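Local coordinates for protein lantibiotic dehydratase (Microbispora corallina, PDB 5EHK) that probably dehydrates serine and threonine residues of the NAI-107 precursor peptide, using glutamyl-tRNA as the source of the activating glutamate, at residues A[82-86]-A[105-110]; A[378-382]-A[514-518]; A[421-426]-A[608-614]; A[537-541]-A[582-588]; A[832-837]-A[938-942]. All blocks are in the same frame, centred on the assembly; numbering follows the deposited sequence.

Contact 1: residues A[82-86]-A[105-110]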
# COMPACT_ATOMS: atom_id res chain seq x y z
N LEU A 82 6.15 33.36 -41.47
CA LEU A 82 4.99 32.81 -42.15
C LEU A 82 5.12 32.95 -43.65
O LEU A 82 5.01 31.98 -44.40
CB LEU A 82 3.72 33.52 -41.67
CG LEU A 82 3.39 33.26 -40.21
CD1 LEU A 82 2.13 34.00 -39.82
CD2 LEU A 82 3.22 31.75 -40.00
N ARG A 83 5.33 34.20 -44.07
CA ARG A 83 5.48 34.53 -45.48
C ARG A 83 6.63 33.72 -46.11
O ARG A 83 6.49 33.19 -47.22
CB ARG A 83 5.73 36.04 -45.60
CG ARG A 83 4.48 36.88 -45.31
CD ARG A 83 4.63 38.38 -45.62
NE ARG A 83 4.92 38.67 -47.03
CZ ARG A 83 4.02 38.69 -48.01
NH1 ARG A 83 2.74 38.42 -47.76
NH2 ARG A 83 4.40 38.97 -49.25
N ALA A 84 7.72 33.56 -45.36
CA ALA A 84 8.89 32.81 -45.84
C ALA A 84 8.60 31.37 -46.26
O ALA A 84 8.97 30.94 -47.35
CB ALA A 84 9.99 32.83 -44.78
N ALA A 85 7.87 30.63 -45.42
CA ALA A 85 7.67 29.21 -45.67
C ALA A 85 6.50 28.92 -46.61
O ALA A 85 6.20 27.76 -46.90
CB ALA A 85 7.52 28.47 -44.35
N CYS A 86 5.84 29.97 -47.11
CA CYS A 86 4.79 29.77 -48.11
C CYS A 86 5.33 29.24 -49.45
O CYS A 86 4.57 28.80 -50.29
CB CYS A 86 4.02 31.06 -48.34
SG CYS A 86 2.99 31.55 -46.93
N LEU A 105 -4.52 30.12 -42.34
CA LEU A 105 -3.79 31.35 -42.05
C LEU A 105 -2.67 31.60 -43.07
O LEU A 105 -2.45 32.73 -43.51
CB LEU A 105 -3.26 31.34 -40.62
CG LEU A 105 -2.58 32.60 -40.12
CD1 LEU A 105 -2.87 32.82 -38.65
CD2 LEU A 105 -1.09 32.51 -40.37
N LEU A 106 -1.99 30.53 -43.47
CA LEU A 106 -0.90 30.66 -44.43
C LEU A 106 -1.44 31.03 -45.81
O LEU A 106 -0.74 31.64 -46.62
CB LEU A 106 -0.08 29.36 -44.50
CG LEU A 106 0.73 29.04 -43.24
CD1 LEU A 106 1.42 27.71 -43.35
CD2 LEU A 106 1.74 30.14 -42.92
N ALA A 107 -2.70 30.69 -46.05
CA ALA A 107 -3.36 30.98 -47.32
C ALA A 107 -3.71 32.46 -47.47
O ALA A 107 -3.74 32.99 -48.57
CB ALA A 107 -4.62 30.12 -47.48
N ARG A 108 -3.98 33.11 -46.34
CA ARG A 108 -4.24 34.55 -46.36
C ARG A 108 -3.05 35.37 -45.86
O ARG A 108 -3.22 36.43 -45.25
CB ARG A 108 -5.54 34.88 -45.61
CG ARG A 108 -5.59 34.34 -44.19
CD ARG A 108 -6.85 34.78 -43.43
NE ARG A 108 -6.81 36.17 -42.98
CZ ARG A 108 -7.71 36.69 -42.15
NH1 ARG A 108 -8.69 35.94 -41.68
NH2 ARG A 108 -7.62 37.96 -41.78
N VAL A 109 -1.84 34.88 -46.11
CA VAL A 109 -0.65 35.71 -46.06
C VAL A 109 -0.02 35.65 -47.44
O VAL A 109 0.68 36.57 -47.87
CB VAL A 109 0.36 35.29 -44.96
CG1 VAL A 109 -0.25 35.45 -43.58
CG2 VAL A 109 0.85 33.88 -45.16
N ALA A 110 -0.28 34.55 -48.14
CA ALA A 110 0.20 34.35 -49.51
C ALA A 110 -0.62 35.15 -50.52
O ALA A 110 -0.12 35.53 -51.58
CB ALA A 110 0.18 32.86 -49.87
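Leu82 reaches across to two leucines at once, one with each branch. Its CD1 meets CD2 of Leu105 at 3.6 Å, and its CD2 meets CD2 of Leu106, also at 3.6 Å. In both pairs the side chains stand at about a right angle, so methyl meets methyl and the chains do not run alongside each other. One turn on, Cys86 aims its sulfur at Val109 and Ala110. With SG beside its own backbone N and opposite the carbonyl carbon (chi1 -69°), it lies 3.6 Å from CG2 of Val109, the branch that sits between the valine's N and carbonyl carbon. Ala110 CB is a looser neighbour of the same sulfur, 4.3 Å from SG. On the outer flank the chain of Arg83 is bent at chi3 (60°), which brings its guanidinium to the backbone of Val109; NH1 comes close to Val109 O but at an angle too poor for a hydrogen bond. No hydrogen bond links the two segments, so this is apolar helix-to-helix packing. Helices 79-85 and 100-110 both rest on helix 119-138: Leu105 touches Arg121 and Ala125, while Ala85 and Leu106 share Leu129.

Contact 2: residues A[378-382]-A[514-518]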
# COMPACT_ATOMS: atom_id res chain seq x y z
N LEU A 378 23.20 -2.12 -43.43
CA LEU A 378 24.15 -2.02 -42.35
C LEU A 378 24.90 -3.33 -42.27
O LEU A 378 24.34 -4.39 -42.50
CB LEU A 378 23.42 -1.73 -41.03
CG LEU A 378 22.50 -0.52 -40.92
CD1 LEU A 378 21.75 -0.60 -39.60
CD2 LEU A 378 23.29 0.80 -40.98
N PRO A 379 26.20 -3.26 -41.97
CA PRO A 379 27.06 -4.44 -41.93
C PRO A 379 26.71 -5.30 -40.73
O PRO A 379 26.01 -4.84 -39.83
CB PRO A 379 28.45 -3.85 -41.73
CG PRO A 379 28.21 -2.59 -41.00
CD PRO A 379 26.96 -2.04 -41.64
N GLU A 380 27.23 -6.51 -40.71
CA GLU A 380 26.99 -7.44 -39.63
C GLU A 380 27.55 -6.99 -38.27
O GLU A 380 27.07 -7.44 -37.23
CB GLU A 380 27.56 -8.81 -40.00
CG GLU A 380 26.86 -9.46 -41.17
CD GLU A 380 25.42 -9.82 -40.84
OE1 GLU A 380 25.14 -10.14 -39.65
OE2 GLU A 380 24.57 -9.76 -41.78
N VAL A 381 28.53 -6.11 -38.25
CA VAL A 381 29.13 -5.74 -36.96
C VAL A 381 28.09 -4.99 -36.13
O VAL A 381 28.06 -5.12 -34.90
CB VAL A 381 30.44 -4.91 -37.13
CG1 VAL A 381 30.17 -3.55 -37.78
CG2 VAL A 381 31.18 -4.75 -35.79
N VAL A 382 27.22 -4.25 -36.80
CA VAL A 382 26.16 -3.51 -36.13
C VAL A 382 25.08 -4.45 -35.60
O VAL A 382 24.69 -4.35 -34.44
CB VAL A 382 25.54 -2.45 -37.04
CG1 VAL A 382 24.26 -1.89 -36.41
CG2 VAL A 382 26.56 -1.35 -37.29
N GLU A 514 33.79 4.45 -42.14
CA GLU A 514 34.30 4.26 -40.80
C GLU A 514 33.33 3.38 -39.98
O GLU A 514 33.74 2.65 -39.06
CB GLU A 514 34.56 5.59 -40.10
CG GLU A 514 35.70 6.39 -40.72
CD GLU A 514 36.14 7.57 -39.86
OE1 GLU A 514 35.91 8.72 -40.29
OE2 GLU A 514 36.71 7.35 -38.75
N LEU A 515 32.05 3.43 -40.36
CA LEU A 515 31.02 2.58 -39.78
C LEU A 515 31.39 1.14 -40.06
O LEU A 515 31.43 0.31 -39.15
CB LEU A 515 29.64 2.89 -40.38
CG LEU A 515 28.37 2.36 -39.68
CD1 LEU A 515 27.16 2.96 -40.33
CD2 LEU A 515 28.25 0.85 -39.71
N SER A 516 31.61 0.86 -41.34
CA SER A 516 31.89 -0.49 -41.82
C SER A 516 33.03 -1.07 -41.01
O SER A 516 33.07 -2.28 -40.76
CB SER A 516 32.29 -0.43 -43.29
OG SER A 516 31.26 0.12 -44.07
N ALA A 517 33.94 -0.19 -40.59
CA ALA A 517 35.14 -0.56 -39.84
C ALA A 517 34.94 -0.61 -38.32
O ALA A 517 35.84 -1.04 -37.59
CB ALA A 517 36.27 0.39 -40.21
N GLY A 518 33.77 -0.18 -37.86
CA GLY A 518 33.43 -0.34 -36.46
C GLY A 518 33.50 0.91 -35.61
O GLY A 518 33.34 0.87 -34.38
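Leu515 supplies the tight part of this contact through a single methyl group. Its CD2 lies 3.7 Å from CG of Pro379 and 3.7 Å from CG2 of Val382, so it is lodged between the flank of the proline ring and the first turn of the helix beyond it. CG of Leu515 is opposite its own backbone N (chi1 -165°), a setting that carries the branch across the gap; there it meets Val382 at about a right angle. The other branch is less engaged, with Leu515 CD1 4.5 Å from CD2 of Leu378. The packing joins a helix start to a helix end: Pro379 is the N-cap residue between strand 366-379 and helix 380-395, and Gly518, with its positive phi of 105°, closes helix 512-516 in a Schellman motif. Behind the cap, Leu378 is hydrogen-bonded through its backbone to Arg153 and Asp155 of strand 147-155. Toward solvent the fit slackens. Val381 faces the other segment but meets just its backbone carbonyls, CG1 lying 4.3 Å from Ser516 O. Exposed Ser516 gives only its CA to the proline, 4.3 Å from Pro379 CG, while its OG turns back within its own helix to a hydrogen bond with Leu512 O.

Contact 3: residues A[421-426]-A[608-614]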
# COMPACT_ATOMS: atom_id res chain seq x y z
N ARG A 421 -7.68 -26.23 -12.44
CA ARG A 421 -8.98 -25.81 -12.91
C ARG A 421 -8.81 -24.73 -13.95
O ARG A 421 -7.95 -23.87 -13.82
CB ARG A 421 -9.80 -25.28 -11.74
CG ARG A 421 -11.13 -24.67 -12.17
CD ARG A 421 -12.20 -24.81 -11.12
NE ARG A 421 -13.41 -24.13 -11.55
CZ ARG A 421 -14.20 -23.41 -10.77
NH1 ARG A 421 -13.90 -23.28 -9.48
NH2 ARG A 421 -15.29 -22.83 -11.28
N ALA A 422 -9.59 -24.82 -15.02
CA ALA A 422 -9.58 -23.77 -16.03
C ALA A 422 -10.91 -23.05 -15.93
O ALA A 422 -11.93 -23.67 -15.66
CB ALA A 422 -9.38 -24.35 -17.41
N VAL A 423 -10.90 -21.75 -16.14
CA VAL A 423 -12.13 -21.00 -16.05
C VAL A 423 -12.33 -20.35 -17.39
O VAL A 423 -11.43 -19.72 -17.91
CB VAL A 423 -12.02 -19.93 -14.94
CG1 VAL A 423 -13.29 -19.12 -14.85
CG2 VAL A 423 -11.70 -20.57 -13.60
N PRO A 424 -13.51 -20.50 -17.98
CA PRO A 424 -13.67 -19.88 -19.30
C PRO A 424 -13.27 -18.43 -19.24
O PRO A 424 -13.78 -17.77 -18.36
CB PRO A 424 -15.17 -19.99 -19.57
CG PRO A 424 -15.60 -21.20 -18.76
CD PRO A 424 -14.74 -21.16 -17.51
N LEU A 425 -12.29 -17.98 -20.03
CA LEU A 425 -11.98 -16.55 -20.10
C LEU A 425 -13.30 -15.90 -20.44
O LEU A 425 -13.91 -16.31 -21.42
CB LEU A 425 -11.01 -16.26 -21.25
CG LEU A 425 -10.63 -14.78 -21.33
CD1 LEU A 425 -9.20 -14.63 -21.64
CD2 LEU A 425 -11.45 -14.07 -22.37
N LEU A 426 -13.69 -14.87 -19.68
CA LEU A 426 -15.00 -14.18 -19.82
C LEU A 426 -15.80 -14.39 -18.56
O LEU A 426 -16.33 -13.44 -18.00
CB LEU A 426 -15.84 -14.60 -21.03
CG LEU A 426 -16.27 -13.52 -22.04
CD1 LEU A 426 -15.11 -12.61 -22.49
CD2 LEU A 426 -16.92 -14.16 -23.28
N LEU A 608 -13.19 -16.69 -29.16
CA LEU A 608 -13.01 -16.29 -27.77
C LEU A 608 -13.67 -17.23 -26.75
O LEU A 608 -13.06 -17.58 -25.74
CB LEU A 608 -13.53 -14.87 -27.61
CG LEU A 608 -13.36 -14.17 -26.29
CD1 LEU A 608 -11.91 -14.35 -25.91
CD2 LEU A 608 -13.66 -12.73 -26.55
N ASP A 609 -14.90 -17.66 -27.02
CA ASP A 609 -15.63 -18.46 -26.04
C ASP A 609 -15.09 -19.88 -25.91
O ASP A 609 -15.62 -20.66 -25.14
CB ASP A 609 -17.15 -18.48 -26.28
CG ASP A 609 -17.55 -19.07 -27.65
OD1 ASP A 609 -16.78 -19.86 -28.27
OD2 ASP A 609 -18.66 -18.71 -28.11
N GLU A 610 -14.06 -20.21 -26.68
CA GLU A 610 -13.43 -21.51 -26.57
C GLU A 610 -12.21 -21.47 -25.66
O GLU A 610 -11.55 -22.49 -25.45
CB GLU A 610 -13.03 -22.06 -27.92
CG GLU A 610 -14.16 -22.26 -28.90
CD GLU A 610 -13.70 -22.97 -30.19
OE1 GLU A 610 -12.52 -23.41 -30.26
OE2 GLU A 610 -14.53 -23.09 -31.13
N LEU A 611 -11.92 -20.28 -25.14
CA LEU A 611 -10.70 -20.07 -24.38
C LEU A 611 -10.90 -20.14 -22.85
O LEU A 611 -11.91 -19.72 -22.34
CB LEU A 611 -10.07 -18.74 -24.80
CG LEU A 611 -9.68 -18.73 -26.28
CD1 LEU A 611 -8.99 -17.41 -26.70
CD2 LEU A 611 -8.77 -19.93 -26.56
N GLY A 612 -9.91 -20.68 -22.14
CA GLY A 612 -9.94 -20.79 -20.70
C GLY A 612 -8.62 -20.36 -20.07
O GLY A 612 -7.62 -20.14 -20.76
N VAL A 613 -8.62 -20.16 -18.76
CA VAL A 613 -7.41 -19.76 -18.07
C VAL A 613 -7.18 -20.72 -16.89
O VAL A 613 -8.10 -21.00 -16.12
CB VAL A 613 -7.50 -18.30 -17.57
CG1 VAL A 613 -6.16 -17.82 -17.06
CG2 VAL A 613 -8.00 -17.37 -18.66
N GLY A 614 -5.95 -21.24 -16.79
CA GLY A 614 -5.54 -22.16 -15.75
C GLY A 614 -4.31 -21.53 -15.09
O GLY A 614 -3.86 -20.46 -15.51
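Strand 423-424 is an outermost strand, within this chain, of a seven-stranded mixed sheet, and this contact pairs it antiparallel with strand 611-615. Val423 and Val613 form the hydrogen-bonded pair: Val423 N donates to Val613 O at 2.9 Å, and Val613 N returns a bond to Val423 O at 3.0 Å. Next along comes the non-hydrogen-bonded pair of Pro424 and Gly612, whose CA atoms approach to 4.1 Å. A proline has no N-H to offer, and here none is needed from it. CA-H...O contacts fill in between the bonds; in one of them Ala422 CA lies 3.1 Å from Val613 O. A third bond, Leu425 N to Leu611 O at 2.9 Å, carries the pairing past the end of the short strand. The side chain of Leu425 then turns in toward the other segment. With CG opposite its backbone N (chi1 -179°), it presents CD2 to CD1 of Leu608 at 3.6 Å, the two leucines meeting at about a right angle, and its CB lies 4.1 Å from CG2 of Val613. Farther out, Leu426 CD1 brushes the other branch of Leu608. On the far side of strand 611-615 runs strand 620-624, bonded to Gly612 and Gly614 through Val623 and Cys621. Helix 407-417 sets Phe413 against both Val423 and Val613, and helix 647-656 packs Leu651 and Leu652 on Leu425.

Contact 4: residues A[537-541]-A[582-588]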
# COMPACT_ATOMS: atom_id res chain seq x y z
N LEU A 537 6.36 -3.08 -37.45
CA LEU A 537 6.33 -3.07 -38.90
C LEU A 537 4.89 -3.22 -39.42
O LEU A 537 4.58 -2.86 -40.55
CB LEU A 537 7.21 -4.19 -39.46
CG LEU A 537 8.74 -4.12 -39.30
CD1 LEU A 537 9.23 -4.19 -37.86
CD2 LEU A 537 9.37 -5.23 -40.09
N GLY A 538 4.04 -3.75 -38.54
CA GLY A 538 2.71 -4.18 -38.89
C GLY A 538 1.84 -3.27 -39.73
O GLY A 538 1.36 -3.69 -40.79
N ARG A 539 1.63 -2.03 -39.28
CA ARG A 539 0.69 -1.13 -39.95
C ARG A 539 1.29 -0.47 -41.22
O ARG A 539 0.64 0.34 -41.88
CB ARG A 539 0.22 -0.06 -38.97
CG ARG A 539 1.30 0.93 -38.61
CD ARG A 539 0.69 2.25 -38.23
NE ARG A 539 1.67 3.21 -37.76
CZ ARG A 539 1.69 4.48 -38.17
NH1 ARG A 539 0.81 4.90 -39.08
NH2 ARG A 539 2.61 5.33 -37.71
N PHE A 540 2.53 -0.82 -41.53
CA PHE A 540 3.21 -0.30 -42.71
C PHE A 540 3.23 -1.37 -43.80
O PHE A 540 3.98 -1.26 -44.79
CB PHE A 540 4.62 0.16 -42.35
CG PHE A 540 4.65 1.31 -41.38
CD1 PHE A 540 4.06 2.53 -41.70
CD2 PHE A 540 5.22 1.16 -40.12
CE1 PHE A 540 4.07 3.57 -40.80
CE2 PHE A 540 5.24 2.21 -39.22
CZ PHE A 540 4.66 3.41 -39.56
N THR A 541 2.42 -2.40 -43.59
CA THR A 541 2.29 -3.52 -44.53
C THR A 541 1.78 -3.03 -45.89
O THR A 541 0.87 -2.22 -45.97
CB THR A 541 1.35 -4.59 -43.95
OG1 THR A 541 1.89 -5.08 -42.72
CG2 THR A 541 1.18 -5.75 -44.92
N LEU A 582 -4.39 2.92 -36.51
CA LEU A 582 -3.09 2.26 -36.41
C LEU A 582 -3.19 0.76 -36.21
O LEU A 582 -2.24 0.11 -35.77
CB LEU A 582 -2.26 2.89 -35.28
CG LEU A 582 -2.13 4.41 -35.28
CD1 LEU A 582 -1.32 4.87 -34.09
CD2 LEU A 582 -1.50 4.89 -36.58
N ALA A 583 -4.35 0.21 -36.53
CA ALA A 583 -4.63 -1.18 -36.21
C ALA A 583 -4.83 -2.01 -37.46
O ALA A 583 -5.27 -3.15 -37.38
CB ALA A 583 -5.83 -1.29 -35.26
N HIS A 584 -4.55 -1.42 -38.62
CA HIS A 584 -4.61 -2.15 -39.89
C HIS A 584 -3.40 -3.05 -40.08
O HIS A 584 -2.54 -2.78 -40.90
CB HIS A 584 -4.71 -1.16 -41.04
CG HIS A 584 -5.92 -0.29 -40.95
ND1 HIS A 584 -7.20 -0.80 -40.97
CD2 HIS A 584 -6.05 1.05 -40.78
CE1 HIS A 584 -8.07 0.19 -40.85
NE2 HIS A 584 -7.40 1.32 -40.72
N THR A 585 -3.36 -4.15 -39.33
CA THR A 585 -2.15 -4.93 -39.17
C THR A 585 -2.44 -6.39 -39.34
O THR A 585 -3.33 -6.91 -38.71
CB THR A 585 -1.61 -4.70 -37.79
OG1 THR A 585 -2.55 -5.18 -36.84
CG2 THR A 585 -1.40 -3.21 -37.56
N PRO A 586 -1.69 -7.07 -40.21
CA PRO A 586 -2.04 -8.44 -40.58
C PRO A 586 -1.69 -9.48 -39.52
O PRO A 586 -0.78 -9.30 -38.72
CB PRO A 586 -1.22 -8.68 -41.85
CG PRO A 586 -0.02 -7.80 -41.69
CD PRO A 586 -0.47 -6.60 -40.89
N SER A 587 -2.39 -10.60 -39.58
CA SER A 587 -2.14 -11.69 -38.68
C SER A 587 -1.48 -12.82 -39.47
O SER A 587 -1.97 -13.19 -40.56
CB SER A 587 -3.46 -12.16 -38.08
OG SER A 587 -3.38 -13.47 -37.60
N TYR A 588 -0.37 -13.34 -38.95
CA TYR A 588 0.43 -14.35 -39.64
C TYR A 588 0.60 -15.62 -38.84
O TYR A 588 1.22 -16.58 -39.30
CB TYR A 588 1.81 -13.81 -40.01
CG TYR A 588 1.79 -12.69 -41.03
CD1 TYR A 588 1.17 -12.86 -42.28
CD2 TYR A 588 2.42 -11.47 -40.76
CE1 TYR A 588 1.15 -11.82 -43.22
CE2 TYR A 588 2.41 -10.44 -41.69
CZ TYR A 588 1.78 -10.62 -42.92
OH TYR A 588 1.79 -9.60 -43.86
O HOH W 1 -1.49 -1.21 -43.26
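A water bridges the two loops, donating to Arg539 O and to His584 O, each 3.0 Å from it. No direct hydrogen bond crosses here; the rest is packing of side chains against each other and against the backbone. Arg539 and Leu582 lie side by side and point the same way, and CD2 of the leucine sits over one face of the guanidinium, 3.4 Å from NH1 and displaced toward the rim. The opposite face is covered by CZ of Phe540, so the flat group is held between two hydrocarbon surfaces. CG of Arg539 takes the position between its backbone N and carbonyl carbon (chi1 70°), from where the chain runs extended along Leu582. Nearer the backbone, Arg539 CB rests 3.8 Å from CG2 of Thr585. Thr541 reaches toward the ring of Pro586 and puts OG1 3.4 Å from its CD; Gly538 O lies 3.4 Å from Pro586 CD. The loop ahead of helix 545-556 thus meets the loop between helix 577-580 and strand 591-595, and Arg539 and Leu582 both touch His367 of strand 366-379. Each loop contains a tight turn: Thr541 N bonds back to Gly538 O in one, and in the other His584 is the centre of an inverse gamma turn.

Contact 5: residues A[832-837]-A[938-942]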
# COMPACT_ATOMS: atom_id res chain seq x y z
N ASP A 832 -8.92 -18.53 21.62
CA ASP A 832 -8.77 -19.71 22.48
C ASP A 832 -9.73 -19.74 23.67
O ASP A 832 -10.34 -20.77 23.91
CB ASP A 832 -7.34 -19.85 22.92
CG ASP A 832 -6.47 -20.18 21.79
OD1 ASP A 832 -7.06 -20.36 20.73
OD2 ASP A 832 -5.24 -20.29 21.92
N ASP A 833 -9.88 -18.63 24.38
CA ASP A 833 -10.87 -18.55 25.47
C ASP A 833 -12.30 -18.72 24.97
O ASP A 833 -13.09 -19.43 25.60
CB ASP A 833 -10.78 -17.24 26.27
CG ASP A 833 -9.72 -17.28 27.36
OD1 ASP A 833 -9.33 -18.41 27.76
OD2 ASP A 833 -9.25 -16.20 27.79
N PHE A 834 -12.61 -18.08 23.85
CA PHE A 834 -13.95 -18.18 23.27
C PHE A 834 -14.25 -19.66 22.91
O PHE A 834 -15.34 -20.16 23.16
CB PHE A 834 -14.08 -17.26 22.06
CG PHE A 834 -15.50 -17.09 21.58
CD1 PHE A 834 -16.30 -16.11 22.13
CD2 PHE A 834 -16.02 -17.94 20.61
CE1 PHE A 834 -17.58 -15.97 21.73
CE2 PHE A 834 -17.31 -17.80 20.21
CZ PHE A 834 -18.11 -16.81 20.77
N LEU A 835 -13.24 -20.33 22.33
CA LEU A 835 -13.31 -21.75 22.02
C LEU A 835 -13.47 -22.65 23.24
O LEU A 835 -14.20 -23.65 23.18
CB LEU A 835 -12.07 -22.17 21.23
CG LEU A 835 -11.98 -21.65 19.79
CD1 LEU A 835 -10.58 -21.86 19.22
CD2 LEU A 835 -13.05 -22.31 18.90
N ARG A 836 -12.78 -22.33 24.32
CA ARG A 836 -12.88 -23.12 25.55
C ARG A 836 -14.26 -23.00 26.21
O ARG A 836 -14.86 -24.00 26.60
CB ARG A 836 -11.76 -22.74 26.54
CG ARG A 836 -10.38 -23.24 26.11
CD ARG A 836 -9.30 -23.04 27.16
NE ARG A 836 -8.69 -21.72 27.07
CZ ARG A 836 -7.47 -21.48 26.59
NH1 ARG A 836 -6.70 -22.48 26.17
NH2 ARG A 836 -7.02 -20.24 26.54
N ASP A 837 -14.78 -21.77 26.25
CA ASP A 837 -15.95 -21.44 27.04
C ASP A 837 -17.26 -21.23 26.28
O ASP A 837 -18.31 -21.61 26.77
CB ASP A 837 -15.66 -20.17 27.84
CG ASP A 837 -14.46 -20.29 28.75
OD1 ASP A 837 -14.13 -21.41 29.20
OD2 ASP A 837 -13.85 -19.25 29.04
N LEU A 938 -7.47 -27.46 23.96
CA LEU A 938 -7.35 -26.08 24.42
C LEU A 938 -7.77 -25.96 25.87
O LEU A 938 -7.18 -25.19 26.62
CB LEU A 938 -8.17 -25.14 23.54
CG LEU A 938 -7.57 -24.89 22.15
CD1 LEU A 938 -8.60 -24.25 21.22
CD2 LEU A 938 -6.32 -24.02 22.26
N ARG A 939 -8.79 -26.72 26.26
CA ARG A 939 -9.29 -26.70 27.63
C ARG A 939 -8.29 -27.32 28.61
O ARG A 939 -8.16 -26.85 29.74
CB ARG A 939 -10.65 -27.39 27.74
CG ARG A 939 -11.79 -26.60 27.14
CD ARG A 939 -13.08 -27.41 27.13
NE ARG A 939 -13.53 -27.65 28.49
CZ ARG A 939 -14.37 -26.86 29.15
NH1 ARG A 939 -14.90 -25.81 28.53
NH2 ARG A 939 -14.70 -27.14 30.41
N LEU A 940 -7.57 -28.36 28.18
CA LEU A 940 -6.49 -28.90 29.02
C LEU A 940 -5.44 -27.82 29.17
O LEU A 940 -4.94 -27.55 30.27
CB LEU A 940 -5.86 -30.15 28.41
CG LEU A 940 -6.72 -31.41 28.29
CD1 LEU A 940 -5.94 -32.56 27.66
CD2 LEU A 940 -7.30 -31.81 29.64
N THR A 941 -5.12 -27.20 28.05
CA THR A 941 -4.03 -26.21 27.97
C THR A 941 -4.21 -24.95 28.86
O THR A 941 -3.23 -24.32 29.26
CB THR A 941 -3.77 -25.91 26.48
OG1 THR A 941 -2.59 -26.62 26.07
CG2 THR A 941 -3.66 -24.44 26.19
N ARG A 942 -5.46 -24.62 29.20
CA ARG A 942 -5.71 -23.51 30.11
C ARG A 942 -5.18 -23.82 31.51
O ARG A 942 -4.71 -22.93 32.21
CB ARG A 942 -7.22 -23.20 30.20
CG ARG A 942 -7.62 -22.25 31.35
CD ARG A 942 -9.14 -22.14 31.52
NE ARG A 942 -9.70 -21.21 30.56
CZ ARG A 942 -11.00 -21.07 30.32
NH1 ARG A 942 -11.88 -21.79 31.01
NH2 ARG A 942 -11.42 -20.22 29.39
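A salt-bridge network of Asp833, Arg836, Asp837 and Arg942 spans the crossing of helices 828-837 and 920-942, in the C-terminal region of the dehydratase. The short segments approach to 9.5 Å between axes at a signed angle of -110°. Arg942 grips Asp837 end-on with two nitrogens: NH1 bonds to OD1 at 2.9 Å along its syn lone pair, and NH2 to OD2 at 2.6 Å. The same Arg942 NH2 reaches Asp833 OD1 at 3.2 Å, in an almost straight bond that arrives above the carboxylate plane. Arg836 NH2 meets that oxygen from the opposite face, so one carboxylate oxygen serves both arginines and probably eases their proximity. The other oxygen, Asp833 OD2, is hydrogen-bonded to OG of Ser230 of the second subunit, which places the network at the interface between the two subunits. Arg836 fits as a knob among Leu938, Arg939, Thr941 and Arg942, with CB of Arg942 over one face of its guanidinium. On the apolar side Leu938 CD1 packs 3.7 Å from CD1 of Leu835. Arg939 NH1 makes a weak bond to Arg836 O. In return, Arg836 NH1, its chain bent at chi3 (-87°), donates to Leu938 O at 2.8 Å from above the carbonyl plane.

How the contacts relate
From the N terminus, contact 1 closes first, a short, mostly helical loop joining helices 79-85 and 100-110. Contact 2 then brings the junction of strand 366-379 and helix 380-395 to helix 512-516, 132 residues on. Before it closes, contact 3 has opened at 421-426, so the two cross; contact 3 pairs strand 423-424 with strand 611-615 in the mixed sheet. Contact 4 lies wholly between the two halves of contact 3 and ties loop 537-541 to loop 582-588; its nearest atoms are about 13 Å from those of contact 3. Contact 5 follows in series, closing a loop of about 100 residues between helices 828-837 and 920-942 in the C-terminal region.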